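ArtJ (Geobacillus stearothermophilus, PDB 2PVU) binds the basic amino acids arginine, lysine and histidine and probably delivers them to its cognate ABC transporter, Art(MP)2. Local coordinates at residues I248-T254 with P265-L270. Residues are numbered along the deposited sequence; the frame is centred on the assembly and turned at random.
Sequences INSGKYT and PKLDRL. With SO4 (sulfate ion), chain B; SO4 (sulfate ion), chain C.
Tyr253 reaches from the first turn of helix 252-261 to the tail that follows this helix, and meets Pro265, Leu267 and Leu270. Its CB leaves the backbone toward the tail. CG stands anti to the backbone N (chi1 178°), which carries the ring out to these partners. CD2 lies 3.6 Å from Leu267 CD2, an oblique approach. CE2 still faces Leu267 CD2 and has Pro265 CB at the ring edge, 4.0 Å away. Leu270 CD1 sits over one ring face, 4.0 Å from CZ. The tip, OH, is hydrogen-bonded to the carbonyl O of Tyr124, and O4 of the chain C sulfate is 3.6 Å from OH. An alanine here is likely to leave a gap between Pro265, Leu267 and Leu270, with the Tyr124 carbonyl short of its hydroxyl partner.

Family 3 solute-binding proteins have two lobes with the ligand held between them. This surface packing lies away from the pocket: the Leu270 side chain is about 14 Å from the bound lysine. Gly251 leaves helix 237-249 with positive phi (94°) and is the N-cap of helix 252-261. Residues 267-270 fold back against both helices, in a 3-10 segment that runs on toward the C-terminus. No hydrogen bond joins the two segments; the packing is apolar.

Ile248 CD1 touches Leu270 CD1 at 3.9 Å. Thr254 crosses Pro265 at about a right angle, with CB 3.7 Å from Pro265 CD. Two sulfates, probably from the crystallisation liquor, bind the tail. The chain C ion, by the Tyr253 hydroxyl, accepts a nearly straight bond from Lys266 N and a weak one from Arg269 NH1. The chain B ion is held by Lys266 NZ and, at the guanidinium edge, by Arg269 NE and NH2. The guanidinium thus spans both ions.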
loop_
_atom_site.group_PDB
_atom_site.type_symbol
_atom_site.label_atom_id
_atom_site.label_comp_id
_atom_site.label_asym_id
_atom_site.label_seq_id
_atom_site.Cartn_x
_atom_site.Cartn_y
_atom_site.Cartn_z
ATOM N N ILE A 248 -5.419 5.198 -17.746
ATOM C CA ILE A 248 -5.492 6.605 -17.366
ATOM C C ILE A 248 -6.084 7.450 -18.501
ATOM O O ILE A 248 -7.013 8.240 -18.288
ATOM C CB ILE A 248 -4.128 7.159 -16.937
ATOM C CG1 ILE A 248 -3.676 6.492 -15.610
ATOM C CG2 ILE A 248 -4.192 8.719 -16.849
ATOM C CD1 ILE A 248 -2.221 6.708 -15.237
ATOM N N ASN A 249 -5.584 7.254 -19.720
ATOM C CA ASN A 249 -6.069 8.026 -20.865
ATOM C C ASN A 249 -7.564 7.920 -21.136
ATOM O O ASN A 249 -8.184 8.902 -21.535
ATOM C CB ASN A 249 -5.308 7.653 -22.133
ATOM C CG ASN A 249 -3.901 8.162 -22.127
ATOM O OD1 ASN A 249 -3.517 8.917 -21.256
ATOM N ND2 ASN A 249 -3.127 7.760 -23.115
ATOM N N SER A 250 -8.132 6.731 -20.937
ATOM C CA SER A 250 -9.536 6.465 -21.278
ATOM C C SER A 250 -10.539 7.009 -20.238
ATOM O O SER A 250 -11.740 7.031 -20.497
ATOM C CB SER A 250 -9.742 4.948 -21.467
ATOM O OG SER A 250 -9.635 4.272 -20.216
ATOM N N GLY A 251 -10.054 7.420 -19.067
ATOM C CA GLY A 251 -10.945 7.858 -17.993
ATOM C C GLY A 251 -11.286 6.731 -17.016
ATOM O O GLY A 251 -11.947 6.980 -16.011
ATOM N N LYS A 252 -10.777 5.522 -17.267
ATOM C CA LYS A 252 -11.088 4.352 -16.428
ATOM C C LYS A 252 -10.411 4.501 -15.084
ATOM O O LYS A 252 -10.991 4.153 -14.059
ATOM C CB LYS A 252 -10.668 3.047 -17.137
ATOM C CG LYS A 252 -10.941 1.757 -16.322
ATOM C CD LYS A 252 -12.440 1.425 -16.341
ATOM C CE LYS A 252 -12.752 0.243 -15.416
ATOM N NZ LYS A 252 -14.201 -0.099 -15.491
ATOM N N TYR A 253 -9.175 5.004 -15.083
ATOM C CA TYR A 253 -8.489 5.253 -13.807
ATOM C C TYR A 253 -9.340 6.189 -12.950
ATOM O O TYR A 253 -9.583 5.908 -11.767
ATOM C CB TYR A 253 -7.113 5.894 -14.025
ATOM C CG TYR A 253 -6.388 6.201 -12.721
ATOM C CD1 TYR A 253 -5.412 5.328 -12.228
ATOM C CD2 TYR A 253 -6.655 7.370 -11.990
ATOM C CE1 TYR A 253 -4.703 5.620 -11.048
ATOM C CE2 TYR A 253 -5.957 7.654 -10.783
ATOM C CZ TYR A 253 -4.984 6.781 -10.327
ATOM O OH TYR A 253 -4.303 7.037 -9.136
ATOM N N THR A 254 -9.797 7.300 -13.510
ATOM C CA THR A 254 -10.621 8.180 -12.671
ATOM C C THR A 254 -11.964 7.621 -12.223
ATOM O O THR A 254 -12.392 7.939 -11.102
ATOM C CB THR A 254 -10.643 9.672 -13.062
ATOM O OG1 THR A 254 -11.980 10.156 -13.322
ATOM C CG2 THR A 254 -9.676 9.979 -14.097
ATOM N N PRO A 265 -9.251 12.405 -8.971
ATOM C CA PRO A 265 -7.811 12.356 -8.671
ATOM C C PRO A 265 -7.108 13.593 -9.238
ATOM O O PRO A 265 -7.692 14.314 -10.050
ATOM C CB PRO A 265 -7.342 11.129 -9.445
ATOM C CG PRO A 265 -8.254 11.129 -10.670
ATOM C CD PRO A 265 -9.616 11.475 -10.051
ATOM N N LYS A 266 -5.869 13.829 -8.814
ATOM C CA LYS A 266 -5.040 14.854 -9.453
ATOM C C LYS A 266 -4.026 14.109 -10.296
ATOM O O LYS A 266 -2.967 13.699 -9.796
ATOM C CB LYS A 266 -4.375 15.755 -8.407
ATOM C CG LYS A 266 -5.413 16.691 -7.721
ATOM C CD LYS A 266 -4.778 17.555 -6.652
ATOM C CE LYS A 266 -5.683 18.689 -6.206
ATOM N NZ LYS A 266 -5.045 19.308 -5.011
ATOM N N LEU A 267 -4.391 13.862 -11.557
ATOM C CA LEU A 267 -3.546 13.011 -12.423
ATOM C C LEU A 267 -2.154 13.594 -12.648
ATOM O O LEU A 267 -1.247 12.859 -13.007
ATOM C CB LEU A 267 -4.240 12.703 -13.775
ATOM C CG LEU A 267 -5.611 12.007 -13.730
ATOM C CD1 LEU A 267 -6.268 11.952 -15.110
ATOM C CD2 LEU A 267 -5.493 10.599 -13.119
ATOM N N ASP A 268 -1.985 14.914 -12.473
ATOM C CA ASP A 268 -0.643 15.497 -12.645
ATOM C C ASP A 268 0.375 14.959 -11.619
ATOM O O ASP A 268 1.586 15.104 -11.827
ATOM C CB ASP A 268 -0.653 17.045 -12.675
ATOM C CG ASP A 268 -1.190 17.691 -11.382
ATOM O OD1 ASP A 268 -1.414 16.994 -10.367
ATOM O OD2 ASP A 268 -1.375 18.940 -11.415
ATOM N N ARG A 269 -0.117 14.397 -10.510
ATOM C CA ARG A 269 0.725 13.685 -9.515
ATOM C C ARG A 269 1.435 12.455 -10.112
ATOM O O ARG A 269 2.496 12.041 -9.623
ATOM C CB ARG A 269 -0.133 13.230 -8.315
ATOM C CG ARG A 269 -0.640 14.420 -7.524
ATOM C CD ARG A 269 -1.452 13.903 -6.338
ATOM N NE ARG A 269 -1.925 15.000 -5.495
ATOM C CZ ARG A 269 -2.578 14.793 -4.365
ATOM N NH1 ARG A 269 -2.825 13.539 -3.982
ATOM N NH2 ARG A 269 -2.969 15.814 -3.620
ATOM N N LEU A 270 0.860 11.895 -11.167
ATOM C CA LEU A 270 1.404 10.702 -11.787
ATOM C C LEU A 270 2.472 10.980 -12.841
ATOM O O LEU A 270 3.032 10.031 -13.396
ATOM C CB LEU A 270 0.289 9.839 -12.372
ATOM C CG LEU A 270 -0.833 9.600 -11.352
ATOM C CD1 LEU A 270 -1.975 8.767 -11.951
ATOM C CD2 LEU A 270 -0.267 8.957 -10.083
HETATM S S SO4 B . -1.481 18.797 -4.752
HETATM O O1 SO4 B . -2.284 18.302 -3.639
HETATM O O2 SO4 B . -0.238 19.390 -4.264
HETATM O O3 SO4 B . -2.270 19.804 -5.475
HETATM O O4 SO4 B . -1.139 17.664 -5.617
HETATM S S SO4 C . -3.968 10.730 -6.606
HETATM O O1 SO4 C . -5.093 9.837 -6.372
HETATM O O2 SO4 C . -3.124 10.553 -5.373
HETATM O O3 SO4 C . -4.544 12.094 -6.763
HETATM O O4 SO4 C . -3.265 10.285 -7.843
#